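Local structure of uncharacterized protein (Bacteroides eggerthii, 4FTD) at residues S205-I217 with A231-H245. The protein is of unknown function but pairs an immunoglobulin-like domain with a six-bladed beta-propeller and may take part in carbohydrate metabolism. Numbering follows the deposited sequence.
Sequences SSLSGGKVSPFKI and ANINVGNIPGAGNRH
F215 lies crosswise under H245, whose CB sits over one face of the phenyl ring, 3.9 Å from its centroid: a CH-pi contact, with the two ring planes oblique at 37°. The phenyl reaches that spot because CG is anti to the backbone N (chi1 -171°), while I233 runs alongside F215 and V235 CG2 comes to 4.1 Å from F215 CB. Farther along the same sheet face, I217 CD1 meets A231 CB at 3.9 Å. On the other face N232 lies side by side with K216, its amide against the aliphatic part of the lysine; K216 NZ itself is hydrogen-bonded to K186 O and Y218 OH. L207 CD2 rests over the centre of the R244 guanidinium, 3.6 Å above its plane, and R244 NH2 forms a salt bridge with D247.

Backbone bonds set the register of strands 215-220 and 228-233. I233 N donates to F215 O at 2.9 Å, nearly straight at 169°, and I217 and A231 bond each other both ways. S208 and H245 also exchange N-H...O bonds, a single antiparallel bridge that ties the loop at H245 to the chain following strand 201-207. K211, bent at chi2, reaches across to two carbonyls: NZ lies 2.6 Å from A241 O and donates weakly to G242 O; one water links NZ to V235 O and I238 O. A second water joins S208 OG, N243 O and H245 ND1, lying 2.8 Å from ND1 at the imidazole edge, in its plane; H245 NE2 is hydrogen-bonded to E270, and F263 meets F215 edge-to-face. Strands 215-220 and 228-233 thus form the outer hairpin of a four-stranded antiparallel propeller blade, and 234-245 belongs to the connection that leads on to strand 250-253 of the next blade.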
ATOM      1  N   SER A 205     -12.791  13.761  15.343  1.00 36.19           N
ATOM      2  CA  SER A 205     -12.896  13.603  16.765  1.00 36.58           C
ATOM      3  C   SER A 205     -12.139  14.723  17.485  1.00 34.55           C
ATOM      4  O   SER A 205     -11.083  15.161  17.002  1.00 37.00           O
ATOM      5  CB  SER A 205     -12.388  12.240  17.192  1.00 34.03           C
ATOM      6  OG  SER A 205     -11.096  11.914  16.630  1.00 37.85           O
ATOM      7  N   SER A 206     -12.652  15.124  18.648  1.00 34.78           N
ATOM      8  CA  SER A 206     -12.007  16.127  19.472  1.00 33.67           C
ATOM      9  C   SER A 206     -10.809  15.510  20.216  1.00 32.15           C
ATOM     10  O   SER A 206     -10.575  14.280  20.125  1.00 33.93           O
ATOM     11  CB  SER A 206     -13.021  16.731  20.468  1.00 37.49           C
ATOM     12  OG  SER A 206     -13.370  15.867  21.521  1.00 34.26           O
ATOM     13  N   LEU A 207     -10.077  16.361  20.909  1.00 36.94           N
ATOM     14  CA  LEU A 207      -9.040  15.987  21.855  1.00 32.80           C
ATOM     15  C   LEU A 207      -9.632  16.293  23.242  1.00 37.89           C
ATOM     16  O   LEU A 207      -9.972  17.447  23.530  1.00 40.90           O
ATOM     17  CB  LEU A 207      -7.698  16.723  21.663  1.00 35.25           C
ATOM     18  CG  LEU A 207      -6.697  16.293  22.776  1.00 42.78           C
ATOM     19  CD1 LEU A 207      -5.966  15.129  22.237  1.00 35.93           C
ATOM     20  CD2 LEU A 207      -5.718  17.390  23.115  1.00 47.76           C
ATOM     21  N   SER A 208      -9.805  15.233  24.053  1.00 35.38           N
ATOM     22  CA  SER A 208     -10.287  15.340  25.409  1.00 34.27           C
ATOM     23  C   SER A 208      -9.076  15.371  26.341  1.00 40.91           C
ATOM     24  O   SER A 208      -8.408  14.347  26.507  1.00 40.16           O
ATOM     25  CB  SER A 208     -11.165  14.104  25.780  1.00 41.70           C
ATOM     26  OG  SER A 208     -11.511  14.086  27.168  1.00 38.99           O
ATOM     27  N   GLY A 209      -8.834  16.498  26.997  1.00 40.67           N
ATOM     28  CA  GLY A 209      -7.689  16.656  27.901  1.00 44.09           C
ATOM     29  C   GLY A 209      -7.860  16.193  29.348  1.00 44.76           C
ATOM     30  O   GLY A 209      -6.946  16.329  30.128  1.00 55.55           O
ATOM     31  N   GLY A 210      -9.015  15.652  29.721  1.00 46.06           N
ATOM     32  CA  GLY A 210      -9.206  15.149  31.089  1.00 45.76           C
ATOM     33  C   GLY A 210     -10.549  14.485  31.129  1.00 53.95           C
ATOM     34  O   GLY A 210     -11.264  14.496  30.133  1.00 50.73           O
ATOM     35  N   LYS A 211     -10.921  13.986  32.296  1.00 50.98           N
ATOM     36  CA  LYS A 211     -12.161  13.237  32.501  1.00 48.90           C
ATOM     37  C   LYS A 211     -13.413  14.009  32.155  1.00 55.40           C
ATOM     38  O   LYS A 211     -14.431  13.418  31.790  1.00 57.70           O
ATOM     39  CB  LYS A 211     -12.307  12.792  33.986  1.00 55.40           C
ATOM     40  CG  LYS A 211     -11.153  11.947  34.565  1.00 62.50           C
ATOM     41  CD  LYS A 211     -10.858  10.706  33.730  1.00 65.62           C
ATOM     42  CE  LYS A 211     -10.027   9.697  34.510  1.00 65.17           C
ATOM     43  NZ  LYS A 211     -10.081   8.383  33.828  1.00 66.34           N
ATOM     44  N   VAL A 212     -13.342  15.319  32.359  1.00 47.50           N
ATOM     45  CA  VAL A 212     -14.459  16.219  32.201  1.00 52.80           C
ATOM     46  C   VAL A 212     -14.488  16.883  30.797  1.00 45.30           C
ATOM     47  O   VAL A 212     -15.532  17.421  30.362  1.00 49.37           O
ATOM     48  CB  VAL A 212     -14.393  17.249  33.370  1.00 62.33           C
ATOM     49  CG1 VAL A 212     -13.044  17.993  33.369  1.00 73.73           C
ATOM     50  CG2 VAL A 212     -15.573  18.173  33.303  1.00 58.11           C
ATOM     51  N   SER A 213     -13.403  16.748  30.026  1.00 42.68           N
ATOM     52  CA  SER A 213     -13.331  17.372  28.693  1.00 44.81           C
ATOM     53  C   SER A 213     -14.163  16.553  27.659  1.00 41.36           C
ATOM     54  O   SER A 213     -13.887  15.375  27.484  1.00 43.23           O
ATOM     55  CB  SER A 213     -11.868  17.418  28.287  1.00 43.55           C
ATOM     56  OG  SER A 213     -11.722  18.018  27.029  1.00 39.63           O
ATOM     57  N   PRO A 214     -15.129  17.185  26.957  1.00 46.74           N
ATOM     58  CA  PRO A 214     -15.925  16.431  25.984  1.00 42.63           C
ATOM     59  C   PRO A 214     -15.073  15.704  24.926  1.00 38.10           C
ATOM     60  O   PRO A 214     -14.150  16.282  24.347  1.00 40.50           O
ATOM     61  CB  PRO A 214     -16.800  17.493  25.331  1.00 48.31           C
ATOM     62  CG  PRO A 214     -16.910  18.592  26.360  1.00 52.63           C
ATOM     63  CD  PRO A 214     -15.555  18.605  27.012  1.00 45.76           C
ATOM     64  N   PHE A 215     -15.354  14.421  24.757  1.00 37.23           N
ATOM     65  CA  PHE A 215     -14.744  13.611  23.745  1.00 37.04           C
ATOM     66  C   PHE A 215     -15.781  13.320  22.672  1.00 39.18           C
ATOM     67  O   PHE A 215     -16.559  12.416  22.805  1.00 41.57           O
ATOM     68  CB  PHE A 215     -14.126  12.362  24.376  1.00 33.92           C
ATOM     69  CG  PHE A 215     -13.258  11.544  23.435  1.00 34.68           C
ATOM     70  CD1 PHE A 215     -12.358  12.142  22.549  1.00 36.28           C
ATOM     71  CD2 PHE A 215     -13.207  10.146  23.580  1.00 42.59           C
ATOM     72  CE1 PHE A 215     -11.544  11.391  21.718  1.00 38.73           C
ATOM     73  CE2 PHE A 215     -12.372   9.388  22.759  1.00 43.39           C
ATOM     74  CZ  PHE A 215     -11.533  10.004  21.848  1.00 40.31           C
ATOM     75  N   LYS A 216     -15.769  14.149  21.633  1.00 38.06           N
ATOM     76  CA  LYS A 216     -16.835  14.205  20.661  1.00 39.13           C
ATOM     77  C   LYS A 216     -16.383  13.661  19.343  1.00 37.12           C
ATOM     78  O   LYS A 216     -15.189  13.754  19.020  1.00 34.86           O
ATOM     79  CB  LYS A 216     -17.331  15.648  20.547  1.00 37.86           C
ATOM     80  CG  LYS A 216     -17.862  16.192  21.873  1.00 41.43           C
ATOM     81  CD  LYS A 216     -18.310  17.636  21.792  1.00 38.89           C
ATOM     82  CE  LYS A 216     -19.623  17.732  21.071  1.00 41.48           C
ATOM     83  NZ  LYS A 216     -19.974  19.150  20.899  1.00 38.20           N
ATOM     84  N   ILE A 217     -17.316  13.027  18.641  1.00 36.38           N
ATOM     85  CA  ILE A 217     -17.129  12.497  17.296  1.00 36.05           C
ATOM     86  C   ILE A 217     -18.233  13.106  16.432  1.00 32.58           C
ATOM     87  O   ILE A 217     -19.424  13.106  16.806  1.00 39.41           O
ATOM     88  CB  ILE A 217     -17.201  10.972  17.221  1.00 36.26           C
ATOM     89  CG1 ILE A 217     -16.236  10.341  18.265  1.00 33.89           C
ATOM     90  CG2 ILE A 217     -16.912  10.456  15.828  1.00 32.87           C
ATOM     91  CD1 ILE A 217     -16.327   8.831  18.369  1.00 36.38           C
ATOM     92  N   ALA A 231     -21.208  11.301  18.789  1.00 43.75           N
ATOM     93  CA  ALA A 231     -20.799  10.880  20.140  1.00 43.15           C
ATOM     94  C   ALA A 231     -20.363  12.062  20.928  1.00 40.32           C
ATOM     95  O   ALA A 231     -19.785  13.030  20.379  1.00 36.70           O
ATOM     96  CB  ALA A 231     -19.664   9.873  20.090  1.00 40.00           C
ATOM     97  N   ASN A 232     -20.626  11.985  22.217  1.00 35.98           N
ATOM     98  CA  ASN A 232     -20.192  12.942  23.212  1.00 38.11           C
ATOM     99  C   ASN A 232     -19.889  12.128  24.482  1.00 43.77           C
ATOM    100  O   ASN A 232     -20.711  11.986  25.363  1.00 45.56           O
ATOM    101  CB  ASN A 232     -21.236  14.069  23.366  1.00 43.13           C
ATOM    102  CG  ASN A 232     -20.714  15.229  24.179  1.00 47.21           C
ATOM    103  OD1 ASN A 232     -19.737  15.091  24.869  1.00 40.65           O
ATOM    104  ND2 ASN A 232     -21.398  16.340  24.138  1.00 42.33           N
ATOM    105  N   ILE A 233     -18.689  11.560  24.501  1.00 38.89           N
ATOM    106  CA  ILE A 233     -18.276  10.543  25.453  1.00 47.17           C
ATOM    107  C   ILE A 233     -17.742  11.225  26.690  1.00 44.78           C
ATOM    108  O   ILE A 233     -16.875  12.125  26.625  1.00 45.26           O
ATOM    109  CB  ILE A 233     -17.220   9.607  24.824  1.00 43.09           C
ATOM    110  CG1 ILE A 233     -17.823   8.868  23.615  1.00 45.46           C
ATOM    111  CG2 ILE A 233     -16.620   8.672  25.864  1.00 42.99           C
ATOM    112  CD1 ILE A 233     -16.788   8.241  22.702  1.00 41.17           C
ATOM    113  N   ASN A 234     -18.367  10.872  27.807  1.00 45.87           N
ATOM    114  CA  ASN A 234     -17.952  11.305  29.131  1.00 47.59           C
ATOM    115  C   ASN A 234     -16.922  10.289  29.591  1.00 46.25           C
ATOM    116  O   ASN A 234     -17.288   9.219  30.058  1.00 45.24           O
ATOM    117  CB  ASN A 234     -19.130  11.313  30.095  1.00 53.07           C
ATOM    118  CG  ASN A 234     -18.783  11.928  31.427  1.00 63.22           C
ATOM    119  OD1 ASN A 234     -17.638  11.892  31.883  1.00 58.64           O
ATOM    120  ND2 ASN A 234     -19.779  12.530  32.052  1.00 68.70           N
ATOM    121  N   VAL A 235     -15.645  10.646  29.497  1.00 43.49           N
ATOM    122  CA  VAL A 235     -14.553   9.723  29.805  1.00 45.04           C
ATOM    123  C   VAL A 235     -14.569   9.362  31.292  1.00 52.93           C
ATOM    124  O   VAL A 235     -14.221   8.237  31.664  1.00 46.25           O
ATOM    125  CB  VAL A 235     -13.187  10.289  29.331  1.00 43.75           C
ATOM    126  CG1 VAL A 235     -12.020   9.389  29.793  1.00 44.90           C
ATOM    127  CG2 VAL A 235     -13.194  10.379  27.802  1.00 39.68           C
ATOM    128  N   GLY A 236     -15.024  10.314  32.119  1.00 46.57           N
ATOM    129  CA  GLY A 236     -15.145  10.136  33.552  1.00 51.46           C
ATOM    130  C   GLY A 236     -16.115   9.016  33.939  1.00 50.95           C
ATOM    131  O   GLY A 236     -16.012   8.510  35.001  1.00 55.30           O
ATOM    132  N   ASN A 237     -17.063   8.668  33.066  1.00 52.55           N
ATOM    133  CA  ASN A 237     -18.021   7.584  33.306  1.00 53.64           C
ATOM    134  C   ASN A 237     -17.534   6.245  32.731  1.00 55.05           C
ATOM    135  O   ASN A 237     -18.314   5.328  32.651  1.00 60.35           O
ATOM    136  CB  ASN A 237     -19.378   7.935  32.659  1.00 56.74           C
ATOM    137  CG  ASN A 237     -20.060   9.159  33.279  1.00 68.74           C
ATOM    138  OD1 ASN A 237     -19.739   9.577  34.386  1.00 61.67           O
ATOM    139  ND2 ASN A 237     -21.040   9.715  32.564  1.00 65.96           N
ATOM    140  N   ILE A 238     -16.273   6.143  32.276  1.00 48.20           N
ATOM    141  CA  ILE A 238     -15.737   4.872  31.747  1.00 50.30           C
ATOM    142  C   ILE A 238     -14.784   4.255  32.787  1.00 52.05           C
ATOM    143  O   ILE A 238     -13.671   4.724  32.939  1.00 51.02           O
ATOM    144  CB  ILE A 238     -15.024   5.033  30.391  1.00 54.54           C
ATOM    145  CG1 ILE A 238     -15.974   5.665  29.347  1.00 50.60           C
ATOM    146  CG2 ILE A 238     -14.512   3.675  29.897  1.00 45.26           C
ATOM    147  CD1 ILE A 238     -15.283   6.095  28.065  1.00 46.17           C
ATOM    148  N   PRO A 239     -15.209   3.194  33.505  1.00 53.32           N
ATOM    149  CA  PRO A 239     -14.244   2.608  34.466  1.00 51.96           C
ATOM    150  C   PRO A 239     -12.939   2.149  33.789  1.00 52.10           C
ATOM    151  O   PRO A 239     -12.992   1.505  32.757  1.00 52.65           O
ATOM    152  CB  PRO A 239     -15.004   1.386  35.030  1.00 57.74           C
ATOM    153  CG  PRO A 239     -16.447   1.743  34.846  1.00 56.56           C
ATOM    154  CD  PRO A 239     -16.488   2.469  33.519  1.00 55.60           C
ATOM    155  N   GLY A 240     -11.792   2.512  34.356  1.00 57.24           N
ATOM    156  CA  GLY A 240     -10.476   2.119  33.814  1.00 58.59           C
ATOM    157  C   GLY A 240      -9.897   3.044  32.743  1.00 54.17           C
ATOM    158  O   GLY A 240      -8.746   2.881  32.325  1.00 53.87           O
ATOM    159  N   ALA A 241     -10.660   4.026  32.266  1.00 48.74           N
ATOM    160  CA  ALA A 241     -10.134   4.893  31.219  1.00 46.27           C
ATOM    161  C   ALA A 241      -9.053   5.779  31.804  1.00 50.59           C
ATOM    162  O   ALA A 241      -9.094   6.087  32.974  1.00 50.11           O
ATOM    163  CB  ALA A 241     -11.234   5.758  30.576  1.00 41.26           C
ATOM    164  N   GLY A 242      -8.110   6.204  30.967  1.00 51.87           N
ATOM    165  CA  GLY A 242      -7.096   7.168  31.357  1.00 53.90           C
ATOM    166  C   GLY A 242      -7.558   8.611  31.240  1.00 44.66           C
ATOM    167  O   GLY A 242      -8.761   8.927  31.078  1.00 52.45           O
ATOM    168  N   ASN A 243      -6.588   9.503  31.287  1.00 46.86           N
ATOM    169  CA  ASN A 243      -6.845  10.936  31.389  1.00 48.21           C
ATOM    170  C   ASN A 243      -7.187  11.636  30.119  1.00 45.06           C
ATOM    171  O   ASN A 243      -8.172  12.383  30.062  1.00 47.06           O
ATOM    172  CB  ASN A 243      -5.654  11.649  32.049  1.00 45.31           C
ATOM    173  CG  ASN A 243      -5.576  11.342  33.518  1.00 64.48           C
ATOM    174  OD1 ASN A 243      -6.591  11.380  34.204  1.00 63.11           O
ATOM    175  ND2 ASN A 243      -4.385  11.001  34.007  1.00 54.24           N
ATOM    176  N   ARG A 244      -6.353  11.418  29.112  1.00 39.14           N
ATOM    177  CA  ARG A 244      -6.444  12.179  27.874  1.00 38.05           C
ATOM    178  C   ARG A 244      -6.597  11.277  26.650  1.00 35.33           C
ATOM    179  O   ARG A 244      -5.774  10.381  26.461  1.00 41.43           O
ATOM    180  CB  ARG A 244      -5.220  13.080  27.784  1.00 41.71           C
ATOM    181  CG  ARG A 244      -4.971  13.673  26.402  1.00 40.33           C
ATOM    182  CD  ARG A 244      -3.911  14.774  26.498  1.00 41.83           C
ATOM    183  NE  ARG A 244      -3.313  15.037  25.195  1.00 38.12           N
ATOM    184  CZ  ARG A 244      -2.766  16.205  24.828  1.00 41.07           C
ATOM    185  NH1 ARG A 244      -2.695  17.234  25.668  1.00 41.43           N
ATOM    186  NH2 ARG A 244      -2.234  16.324  23.644  1.00 40.84           N
ATOM    187  N   HIS A 245      -7.628  11.530  25.816  1.00 36.31           N
ATOM    188  CA  HIS A 245      -7.913  10.745  24.581  1.00 36.22           C
ATOM    189  C   HIS A 245      -8.089  11.625  23.384  1.00 38.80           C
ATOM    190  O   HIS A 245      -8.510  12.769  23.515  1.00 35.43           O
ATOM    191  CB  HIS A 245      -9.177   9.951  24.774  1.00 38.74           C
ATOM    192  CG  HIS A 245      -9.076   8.994  25.908  1.00 38.13           C
ATOM    193  ND1 HIS A 245      -9.385   9.354  27.211  1.00 36.97           N
ATOM    194  CD2 HIS A 245      -8.672   7.700  25.940  1.00 38.72           C
ATOM    195  CE1 HIS A 245      -9.192   8.299  27.985  1.00 41.74           C
ATOM    196  NE2 HIS A 245      -8.749   7.291  27.245  1.00 40.27           N
TER
HETATM  197  O   HOH W   1     -10.082  11.932  28.143  1.00 39.60           O
HETATM  198  O   HOH W   2     -15.198  13.495  29.090  1.00 44.33           O
HETATM  199  O   HOH W   3     -12.751   7.336  33.903  1.00 56.70           O
HETATM  200  O   HOH W   4      -7.255   8.175  34.986  1.00 71.16           O